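Local coordinates for protein 24-sterol C-methyltransferase (PDB 6F5Z) that probably transfers methyl groups from S-adenosylmethionine, binds S-adenosylhomocysteine and forms a complex with the methyltransferase activator Trm112, at residues V43-G48 with F66-S71; A52-R57 with D85-L90; E111-A116 with F136-N141. All blocks are in the same frame, centred on the assembly; numbering follows the deposited sequence.

Interaction 1: V43-G48 with F66-S71. With SAH (S-adenosyl-L-homocysteine), chain G.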
loop_
_atom_site.group_PDB
_atom_site.type_symbol
_atom_site.label_atom_id
_atom_site.label_comp_id
_atom_site.label_asym_id
_atom_site.label_seq_id
_atom_site.Cartn_x
_atom_site.Cartn_y
_atom_site.Cartn_z
ATOM N N VAL B 43 10.541 9.331 10.264
ATOM C CA VAL B 43 10.597 10.794 10.175
ATOM C C VAL B 43 9.187 11.276 9.796
ATOM O O VAL B 43 8.556 10.739 8.862
ATOM C CB VAL B 43 11.647 11.260 9.143
ATOM C CG1 VAL B 43 11.509 12.772 8.859
ATOM C CG2 VAL B 43 13.044 10.961 9.655
ATOM N N ASP B 44 8.694 12.246 10.553
ATOM C CA ASP B 44 7.373 12.830 10.335
ATOM C C ASP B 44 7.604 14.260 9.833
ATOM O O ASP B 44 8.140 15.112 10.583
ATOM C CB ASP B 44 6.622 12.837 11.690
ATOM C CG ASP B 44 5.270 13.489 11.721
ATOM O OD1 ASP B 44 4.822 13.988 10.660
ATOM O OD2 ASP B 44 4.651 13.503 12.812
ATOM N N LEU B 45 7.306 14.480 8.536
ATOM C CA LEU B 45 7.554 15.773 7.909
ATOM C C LEU B 45 6.376 16.698 8.079
ATOM O O LEU B 45 5.298 16.406 7.551
ATOM C CB LEU B 45 7.866 15.576 6.440
ATOM C CG LEU B 45 9.146 14.828 6.134
ATOM C CD1 LEU B 45 9.289 14.671 4.624
ATOM C CD2 LEU B 45 10.386 15.550 6.678
ATOM N N GLY B 46 6.569 17.789 8.844
ATOM C CA GLY B 46 5.502 18.739 9.168
ATOM C C GLY B 46 4.652 18.174 10.277
ATOM O O GLY B 46 3.429 18.109 10.198
ATOM N N THR B 47 5.318 17.806 11.364
ATOM C CA THR B 47 4.738 17.034 12.454
ATOM C C THR B 47 3.545 17.690 13.169
ATOM O O THR B 47 2.705 16.975 13.703
ATOM C CB THR B 47 5.838 16.653 13.430
ATOM O OG1 THR B 47 5.404 15.579 14.269
ATOM C CG2 THR B 47 6.365 17.828 14.241
ATOM N N GLY B 48 3.479 19.036 13.174
ATOM C CA GLY B 48 2.376 19.682 13.875
ATOM C C GLY B 48 2.435 19.312 15.348
ATOM O O GLY B 48 3.501 19.471 15.938
ATOM N N PHE B 66 11.427 11.137 14.568
ATOM C CA PHE B 66 11.886 12.516 14.420
ATOM C C PHE B 66 10.749 13.311 13.815
ATOM O O PHE B 66 10.333 12.994 12.694
ATOM C CB PHE B 66 13.096 12.629 13.489
ATOM C CG PHE B 66 14.317 11.889 13.947
ATOM C CD1 PHE B 66 14.444 10.521 13.728
ATOM C CD2 PHE B 66 15.341 12.555 14.605
ATOM C CE1 PHE B 66 15.553 9.823 14.198
ATOM C CE2 PHE B 66 16.475 11.863 15.040
ATOM C CZ PHE B 66 16.572 10.502 14.846
ATOM N N GLY B 67 10.254 14.306 14.545
ATOM C CA GLY B 67 9.180 15.169 14.074
ATOM C C GLY B 67 9.791 16.486 13.639
ATOM O O GLY B 67 10.291 17.254 14.476
ATOM N N LEU B 68 9.840 16.703 12.329
ATOM C CA LEU B 68 10.474 17.878 11.741
ATOM C C LEU B 68 9.376 18.916 11.424
ATOM O O LEU B 68 8.312 18.565 10.897
ATOM C CB LEU B 68 11.235 17.473 10.452
ATOM C CG LEU B 68 11.917 18.613 9.672
ATOM C CD1 LEU B 68 13.167 18.124 9.000
ATOM C CD2 LEU B 68 10.997 19.181 8.536
ATOM N N ASP B 69 9.634 20.199 11.747
ATOM C CA ASP B 69 8.658 21.243 11.450
ATOM C C ASP B 69 9.415 22.537 11.254
ATOM O O ASP B 69 10.456 22.754 11.860
ATOM C CB ASP B 69 7.598 21.376 12.544
ATOM C CG ASP B 69 6.324 21.935 11.984
ATOM O OD1 ASP B 69 6.242 23.184 11.803
ATOM O OD2 ASP B 69 5.414 21.141 11.700
ATOM N N GLY B 70 8.933 23.373 10.362
ATOM C CA GLY B 70 9.578 24.666 10.128
ATOM C C GLY B 70 9.167 25.725 11.143
ATOM O O GLY B 70 9.710 26.835 11.122
ATOM N N SER B 71 8.172 25.416 12.000
ATOM C CA SER B 71 7.688 26.308 13.055
ATOM C C SER B 71 8.298 25.914 14.404
ATOM O O SER B 71 7.920 24.876 14.967
ATOM C CB SER B 71 6.163 26.293 13.136
ATOM O OG SER B 71 5.703 26.849 14.363
HETATM N N SAH G . 0.902 16.855 10.223
HETATM C CA SAH G . 0.140 17.734 11.150
HETATM C CB SAH G . 0.276 19.277 10.839
HETATM C CG SAH G . -0.307 19.666 9.484
HETATM S SD SAH G . -0.138 21.468 9.204
HETATM C C SAH G . -1.366 17.364 11.195
HETATM O O SAH G . -1.696 16.345 10.449
HETATM O OXT SAH G . -2.154 17.970 11.883
HETATM C "C5'" SAH G . 1.387 21.596 8.240
HETATM C "C4'" SAH G . 2.647 21.507 9.082
HETATM O "O4'" SAH G . 3.783 21.506 8.179
HETATM C "C3'" SAH G . 2.805 22.733 9.989
HETATM O "O3'" SAH G . 3.097 22.380 11.341
HETATM C "C2'" SAH G . 3.867 23.575 9.273
HETATM O "O2'" SAH G . 4.659 24.407 10.119
HETATM C "C1'" SAH G . 4.707 22.509 8.571
HETATM N N9 SAH G . 5.397 22.973 7.366
HETATM C C8 SAH G . 4.832 23.573 6.267
HETATM N N7 SAH G . 5.685 23.842 5.308
HETATM C C5 SAH G . 6.896 23.383 5.805
HETATM C C6 SAH G . 8.205 23.376 5.271
HETATM N N6 SAH G . 8.531 23.894 4.079
HETATM N N1 SAH G . 9.194 22.846 6.034
HETATM C C2 SAH G . 8.891 22.381 7.255
HETATM N N3 SAH G . 7.702 22.335 7.861
HETATM C C4 SAH G . 6.733 22.849 7.076
#
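Thr47 lays its CB and methyl CG2 over the backbone of Gly67, with Thr47 CB 3.7 Å from Gly67 CA, where the strand carries no side chain to stand in the way. Its hydroxyl, OG1 anti to the backbone N (chi1 -162°), turns back along its own segment and gives a short hydrogen bond to Asp44 OD2, reaching that oxygen from above the carboxylate plane. Strands 43-45 and 66-69 run parallel here: Asp44 N donates to Phe66 O and Asp44 O accepts from Leu68 N. The ladder ends in a fork, because Leu68 O takes both Gly46 N (2.8 Å) and Thr47 N (3.1 Å), which arrive from opposite faces of its carbonyl plane. On the sheet face of Val43 and Leu45, the methyls Leu45 CD2 and Leu68 CD2 meet at 4.1 Å, and Leu68 CD2 also lies against the adenine C2.

Asp69 does the polar work at the strand end. Asp69 OD1 accepts from SAH O2' at 2.6 Å and, with its anti lone pair, from Ser71 N in an Asx turn. Asp69 OD2 takes SAH O3' at 2.7 Å, and Gly48 N donates to it from above the carboxylate plane. Four donors thus fix the carboxylate's rotation. SAH N donates to Gly46 O at 2.8 Å. A glycine-containing turn after the first strand and an acid closing the second, gripping both ribose hydroxyls, are the hallmark of the S-adenosylmethionine site in Rossmann-like class I methyltransferases.

Interaction 2: A52-R57 with D85-L90; sequences ALRALR and DDLSFL
Leu87 pushes its CD1 methyl against the helix 52-57, with Leu87 CD1 meeting Leu53 O at 3.7 Å and the backbone of Arg54 at CA, and with Arg54 CG closing on the same methyl. Leu87 CG stands anti to the carbonyl carbon, and with chi2 extended the branch reaches the helix surface between Leu53, Arg54 and Arg57. Next to it, Leu53 CD1 comes to Phe89 CE1 at 4.1 Å; the two side chains approach from opposite directions, and the methyl sits obliquely to the ring. The buried half is mainly apolar.

The other half is looser and partly exposed. Arg57, CG anti to the backbone N (chi1 -176°) and extended from there to NE, lays its CD 3.8 Å from Leu87 CD1 and carries the guanidinium on toward Asp86. That salt bridge is long, Arg57 NH2 to Asp86 OD2 at 3.9 Å, with the two planes 43° apart and the side chains crossing at about a right angle, so it is probably a weak electrostatic attraction. Arg54 bends at chi3, and its polar end is held by Thr82 and the carbonyl of Ser49.

The short helix axis runs 164° to strand 87-90, nearly antiparallel, at 9.7 Å. Helix 51-60 packs on strand 87-91, the outermost on that side of the sheet within this chain, while Leu53 also reaches strand 41-45; helix 72-80 packs on Phe89, and Trm112, the UPF0434 family subunit, touches Ser88 and Leu90.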
loop_
_atom_site.group_PDB
_atom_site.type_symbol
_atom_site.label_atom_id
_atom_site.label_comp_id
_atom_site.label_asym_id
_atom_site.label_seq_id
_atom_site.Cartn_x
_atom_site.Cartn_y
_atom_site.Cartn_z
ATOM N N ALA B 52 1.255 11.821 15.025
ATOM C CA ALA B 52 1.491 10.636 14.204
ATOM C C ALA B 52 2.602 9.789 14.788
ATOM O O ALA B 52 2.499 8.564 14.772
ATOM C CB ALA B 52 1.858 11.064 12.800
ATOM N N LEU B 53 3.670 10.418 15.299
ATOM C CA LEU B 53 4.749 9.664 15.918
ATOM C C LEU B 53 4.271 8.972 17.177
ATOM O O LEU B 53 4.630 7.830 17.439
ATOM C CB LEU B 53 5.960 10.538 16.244
ATOM C CG LEU B 53 6.681 11.114 15.038
ATOM C CD1 LEU B 53 7.781 12.052 15.492
ATOM C CD2 LEU B 53 7.294 9.974 14.170
ATOM N N ARG B 54 3.477 9.682 18.002
ATOM C CA ARG B 54 2.969 9.044 19.221
ATOM C C ARG B 54 2.058 7.868 18.882
ATOM O O ARG B 54 2.148 6.832 19.539
ATOM C CB ARG B 54 2.236 10.051 20.109
ATOM C CG ARG B 54 3.199 11.050 20.726
ATOM C CD ARG B 54 2.556 12.010 21.763
ATOM N NE ARG B 54 1.485 12.834 21.179
ATOM C CZ ARG B 54 1.699 13.989 20.555
ATOM N NH1 ARG B 54 2.933 14.481 20.451
ATOM N NH2 ARG B 54 0.680 14.677 20.064
ATOM N N ALA B 55 1.205 7.988 17.841
ATOM C CA ALA B 55 0.329 6.908 17.409
ATOM C C ALA B 55 1.146 5.739 16.876
ATOM O O ALA B 55 0.837 4.582 17.198
ATOM C CB ALA B 55 -0.637 7.393 16.328
ATOM N N LEU B 56 2.220 6.021 16.109
ATOM C CA LEU B 56 3.039 4.912 15.608
ATOM C C LEU B 56 3.776 4.195 16.719
ATOM O O LEU B 56 3.970 2.974 16.639
ATOM C CB LEU B 56 4.004 5.402 14.542
ATOM C CG LEU B 56 3.352 5.750 13.191
ATOM C CD1 LEU B 56 4.349 6.454 12.271
ATOM C CD2 LEU B 56 2.719 4.508 12.525
ATOM N N ARG B 57 4.230 4.936 17.739
ATOM C CA ARG B 57 4.916 4.264 18.865
ATOM C C ARG B 57 3.936 3.426 19.685
ATOM O O ARG B 57 4.212 2.256 19.971
ATOM C CB ARG B 57 5.589 5.308 19.744
ATOM C CG ARG B 57 6.406 4.709 20.874
ATOM C CD ARG B 57 7.288 5.787 21.473
ATOM N NE ARG B 57 8.018 5.279 22.641
ATOM C CZ ARG B 57 7.527 5.296 23.878
ATOM N NH1 ARG B 57 6.328 5.822 24.119
ATOM N NH2 ARG B 57 8.236 4.802 24.887
ATOM N N ASP B 85 11.458 10.206 25.397
ATOM C CA ASP B 85 12.572 10.802 24.693
ATOM C C ASP B 85 12.932 9.999 23.426
ATOM O O ASP B 85 13.807 10.431 22.678
ATOM C CB ASP B 85 13.762 10.983 25.627
ATOM C CG ASP B 85 13.542 12.116 26.616
ATOM O OD1 ASP B 85 13.036 13.186 26.195
ATOM O OD2 ASP B 85 13.910 11.950 27.797
ATOM N N ASP B 86 12.251 8.849 23.180
ATOM C CA ASP B 86 12.510 8.053 21.963
ATOM C C ASP B 86 11.941 8.779 20.716
ATOM O O ASP B 86 12.321 8.487 19.572
ATOM C CB ASP B 86 11.940 6.635 22.100
ATOM C CG ASP B 86 12.667 5.759 23.123
ATOM O OD1 ASP B 86 13.916 5.771 23.135
ATOM O OD2 ASP B 86 11.987 4.998 23.840
ATOM N N LEU B 87 11.029 9.737 20.960
ATOM C CA LEU B 87 10.448 10.571 19.903
ATOM C C LEU B 87 11.010 11.950 20.124
ATOM O O LEU B 87 10.839 12.525 21.204
ATOM C CB LEU B 87 8.901 10.562 19.952
ATOM C CG LEU B 87 8.216 9.198 19.898
ATOM C CD1 LEU B 87 6.683 9.314 20.070
ATOM C CD2 LEU B 87 8.575 8.421 18.616
ATOM N N SER B 88 11.698 12.470 19.132
ATOM C CA SER B 88 12.342 13.772 19.231
ATOM C C SER B 88 11.798 14.692 18.178
ATOM O O SER B 88 11.138 14.247 17.226
ATOM C CB SER B 88 13.842 13.633 19.023
ATOM O OG SER B 88 14.120 13.159 17.709
ATOM N N PHE B 89 12.037 15.992 18.383
ATOM C CA PHE B 89 11.537 17.052 17.518
ATOM C C PHE B 89 12.630 18.017 17.143
ATOM O O PHE B 89 13.581 18.246 17.906
ATOM C CB PHE B 89 10.352 17.771 18.203
ATOM C CG PHE B 89 9.217 16.806 18.454
ATOM C CD1 PHE B 89 8.349 16.446 17.421
ATOM C CD2 PHE B 89 9.090 16.154 19.683
ATOM C CE1 PHE B 89 7.351 15.483 17.623
ATOM C CE2 PHE B 89 8.089 15.189 19.887
ATOM C CZ PHE B 89 7.220 14.868 18.861
ATOM N N LEU B 90 12.534 18.564 15.931
ATOM C CA LEU B 90 13.559 19.474 15.414
ATOM C C LEU B 90 12.937 20.460 14.444
ATOM O O LEU B 90 11.889 20.189 13.823
ATOM C CB LEU B 90 14.698 18.685 14.710
ATOM C CG LEU B 90 14.323 17.903 13.427
ATOM C CD1 LEU B 90 15.481 17.868 12.456
ATOM C CD2 LEU B 90 13.883 16.460 13.725
#

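Interaction 3: E111-A116 with F136-N141. With SAH (S-adenosyl-L-homocysteine), chain G.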
loop_
_atom_site.group_PDB
_atom_site.type_symbol
_atom_site.label_atom_id
_atom_site.label_comp_id
_atom_site.label_asym_id
_atom_site.label_seq_id
_atom_site.Cartn_x
_atom_site.Cartn_y
_atom_site.Cartn_z
ATOM N N GLU B 111 -1.010 16.462 5.561
ATOM C CA GLU B 111 -1.429 17.851 5.426
ATOM C C GLU B 111 -0.250 18.826 5.462
ATOM O O GLU B 111 -0.429 19.959 5.954
ATOM C CB GLU B 111 -2.467 18.166 6.541
ATOM C CG GLU B 111 -3.839 17.609 6.207
ATOM C CD GLU B 111 -4.491 18.433 5.115
ATOM O OE1 GLU B 111 -4.035 18.354 3.946
ATOM O OE2 GLU B 111 -5.381 19.250 5.445
ATOM N N ALA B 112 0.880 18.483 4.822
ATOM C CA ALA B 112 2.051 19.366 4.850
ATOM C C ALA B 112 2.786 19.387 3.543
ATOM O O ALA B 112 3.430 20.368 3.210
ATOM C CB ALA B 112 3.028 18.914 5.940
ATOM N N PHE B 113 2.769 18.262 2.814
ATOM C CA PHE B 113 3.638 18.147 1.650
ATOM C C PHE B 113 3.454 19.241 0.611
ATOM O O PHE B 113 4.448 19.687 0.030
ATOM C CB PHE B 113 3.502 16.763 1.001
ATOM C CG PHE B 113 4.281 16.595 -0.278
ATOM C CD1 PHE B 113 5.635 16.303 -0.246
ATOM C CD2 PHE B 113 3.670 16.804 -1.514
ATOM C CE1 PHE B 113 6.356 16.175 -1.446
ATOM C CE2 PHE B 113 4.398 16.705 -2.708
ATOM C CZ PHE B 113 5.722 16.380 -2.661
ATOM N N TYR B 114 2.214 19.648 0.413
ATOM C CA TYR B 114 1.888 20.599 -0.636
ATOM C C TYR B 114 2.327 22.021 -0.282
ATOM O O TYR B 114 2.166 22.908 -1.127
ATOM C CB TYR B 114 0.424 20.497 -1.001
ATOM C CG TYR B 114 -0.505 20.559 0.189
ATOM C CD1 TYR B 114 -0.889 21.780 0.732
ATOM C CD2 TYR B 114 -1.064 19.401 0.728
ATOM C CE1 TYR B 114 -1.790 21.858 1.787
ATOM C CE2 TYR B 114 -1.947 19.461 1.808
ATOM C CZ TYR B 114 -2.329 20.693 2.325
ATOM O OH TYR B 114 -3.262 20.781 3.341
ATOM N N TYR B 115 2.916 22.248 0.904
ATOM C CA TYR B 115 3.481 23.567 1.199
ATOM C C TYR B 115 4.970 23.589 0.807
ATOM O O TYR B 115 5.606 24.653 0.889
ATOM C CB TYR B 115 3.368 23.878 2.706
ATOM C CG TYR B 115 1.954 23.976 3.219
ATOM C CD1 TYR B 115 1.135 25.053 2.873
ATOM C CD2 TYR B 115 1.441 23.023 4.093
ATOM C CE1 TYR B 115 -0.158 25.168 3.380
ATOM C CE2 TYR B 115 0.131 23.097 4.555
ATOM C CZ TYR B 115 -0.664 24.175 4.206
ATOM O OH TYR B 115 -1.948 24.275 4.703
ATOM N N ALA B 116 5.566 22.434 0.417
ATOM C CA ALA B 116 6.994 22.414 0.051
ATOM C C ALA B 116 7.253 23.429 -1.055
ATOM O O ALA B 116 6.453 23.503 -1.989
ATOM C CB ALA B 116 7.415 21.033 -0.427
ATOM N N PHE B 136 7.324 5.919 1.964
ATOM C CA PHE B 136 6.866 7.285 2.192
ATOM C C PHE B 136 5.342 7.219 2.112
ATOM O O PHE B 136 4.796 6.863 1.056
ATOM C CB PHE B 136 7.432 8.270 1.119
ATOM C CG PHE B 136 6.848 9.676 1.197
ATOM C CD1 PHE B 136 6.604 10.282 2.435
ATOM C CD2 PHE B 136 6.615 10.411 0.043
ATOM C CE1 PHE B 136 6.087 11.569 2.504
ATOM C CE2 PHE B 136 6.147 11.714 0.112
ATOM C CZ PHE B 136 5.885 12.290 1.338
ATOM N N TYR B 137 4.663 7.641 3.208
ATOM C CA TYR B 137 3.206 7.731 3.278
ATOM C C TYR B 137 2.873 9.228 3.201
ATOM O O TYR B 137 3.171 9.964 4.156
ATOM C CB TYR B 137 2.695 7.095 4.587
ATOM C CG TYR B 137 2.412 5.620 4.426
ATOM C CD1 TYR B 137 3.440 4.712 4.188
ATOM C CD2 TYR B 137 1.113 5.130 4.508
ATOM C CE1 TYR B 137 3.173 3.363 3.944
ATOM C CE2 TYR B 137 0.832 3.779 4.290
ATOM C CZ TYR B 137 1.861 2.902 3.989
ATOM O OH TYR B 137 1.554 1.585 3.738
ATOM N N CYS B 138 2.287 9.659 2.072
ATOM C CA CYS B 138 2.001 11.046 1.812
ATOM C C CYS B 138 0.484 11.238 1.806
ATOM O O CYS B 138 -0.181 10.804 0.853
ATOM C CB CYS B 138 2.595 11.399 0.447
ATOM S SG CYS B 138 2.355 13.125 -0.025
ATOM N N ALA B 139 -0.048 11.900 2.869
ATOM C CA ALA B 139 -1.494 12.058 2.973
ATOM C C ALA B 139 -1.806 13.542 2.850
ATOM O O ALA B 139 -1.168 14.366 3.545
ATOM C CB ALA B 139 -1.984 11.528 4.304
ATOM N N VAL B 140 -2.759 13.891 1.968
ATOM C CA VAL B 140 -3.047 15.287 1.712
ATOM C C VAL B 140 -4.533 15.494 1.517
ATOM O O VAL B 140 -5.196 14.659 0.886
ATOM C CB VAL B 140 -2.284 15.857 0.484
ATOM C CG1 VAL B 140 -0.764 15.841 0.694
ATOM C CG2 VAL B 140 -2.651 15.120 -0.802
ATOM N N ASN B 141 -5.030 16.678 1.952
ATOM C CA ASN B 141 -6.413 17.067 1.703
ATOM C C ASN B 141 -6.527 18.122 0.610
ATOM O O ASN B 141 -7.637 18.364 0.147
ATOM C CB ASN B 141 -7.109 17.561 2.996
ATOM C CG ASN B 141 -7.289 16.442 3.986
ATOM O OD1 ASN B 141 -7.240 15.285 3.613
ATOM N ND2 ASN B 141 -7.466 16.741 5.262
HETATM N N SAH G . 0.902 16.855 10.223
HETATM C CA SAH G . 0.140 17.734 11.150
HETATM C CB SAH G . 0.276 19.277 10.839
HETATM C CG SAH G . -0.307 19.666 9.484
HETATM S SD SAH G . -0.138 21.468 9.204
HETATM C C SAH G . -1.366 17.364 11.195
HETATM O O SAH G . -1.696 16.345 10.449
HETATM O OXT SAH G . -2.154 17.970 11.883
HETATM C "C5'" SAH G . 1.387 21.596 8.240
HETATM C "C4'" SAH G . 2.647 21.507 9.082
HETATM O "O4'" SAH G . 3.783 21.506 8.179
HETATM C "C3'" SAH G . 2.805 22.733 9.989
HETATM O "O3'" SAH G . 3.097 22.380 11.341
HETATM C "C2'" SAH G . 3.867 23.575 9.273
HETATM O "O2'" SAH G . 4.659 24.407 10.119
HETATM C "C1'" SAH G . 4.707 22.509 8.571
HETATM N N9 SAH G . 5.397 22.973 7.366
HETATM C C8 SAH G . 4.832 23.573 6.267
HETATM N N7 SAH G . 5.685 23.842 5.308
HETATM C C5 SAH G . 6.896 23.383 5.805
HETATM C C6 SAH G . 8.205 23.376 5.271
HETATM N N6 SAH G . 8.531 23.894 4.079
HETATM N N1 SAH G . 9.194 22.846 6.034
HETATM C C2 SAH G . 8.891 22.381 7.255
HETATM N N3 SAH G . 7.702 22.335 7.861
HETATM C C4 SAH G . 6.733 22.849 7.076
HETATM O O HOH W 1 1.532 15.791 3.683
#
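The backbone of Glu111, just past the end of strand 104-110, stays beside strand 136-140 through one hydrogen bond, Glu111 N to Ala139 O at 2.9 Å. Glu111 then folds its own side chain back: bent at chi2 (-73°), it crosses the side chain of Asn141 at about a right angle, the carboxylate and amide planes 47° apart, and Glu111 OE1 accepts from Asn141 N at 2.8 Å. Tyr114 OH donates to Glu111 OE1 at 2.6 Å. Asn141 turns its OD1 to the hydroxyl of Thr218.

Tyr114 also presents its ring edge to Val140, with Tyr114 CD2 3.6 Å from Val140 CG1 and the two side chains sliding past each other in opposite directions. Cys138 SG lies obliquely by the Phe113 ring, 4.5 Å from its centroid, a sulfur-aromatic contact, while Phe113 CD1 comes to Phe136 CZ, at the ring edge, at 4.3 Å. A water takes the hydrogen of Phe113 N and donates to Ala139 O.

On the ligand side Ala112 CB sits 3.5 Å from SAH O4', the CB of Tyr115 lies near the adenine N7, and Glu111 CB packs against the homocysteine chain. The polar chemistry is one of shared acceptors. Ala139 O serves both Glu111 N and the water, so the strand carbonyl holds the turn directly and through a bridge. Tyr114 OH and Asn141 N grip Glu111 OE1 from opposite faces of the carboxylate plane, which fixes the position of this buried carboxylate between the turn and the strand end.

From the N terminus, strand 41-45 leads through the glycine turn back through helix 51-60 and forward again along strand 64-69, and interaction 1 closes that beta-alpha-beta unit. Interaction 2 opens within it, at 52-57, and closes only at 85-90, after helix 72-80, so the two cross along the chain; their strands are neighbours, with backbone bonds between Gly67 and both Ser88 and Leu90. Interaction 3 follows in series, its loop spanning helix 119-129 and returning on strand 134-140, at the other side of strand 41-45. Ala112 touches Leu45 and Gly46, and SAH lies against both interaction 1 and interaction 3, whereas interaction 2 ties the helix layer to the sheet edge.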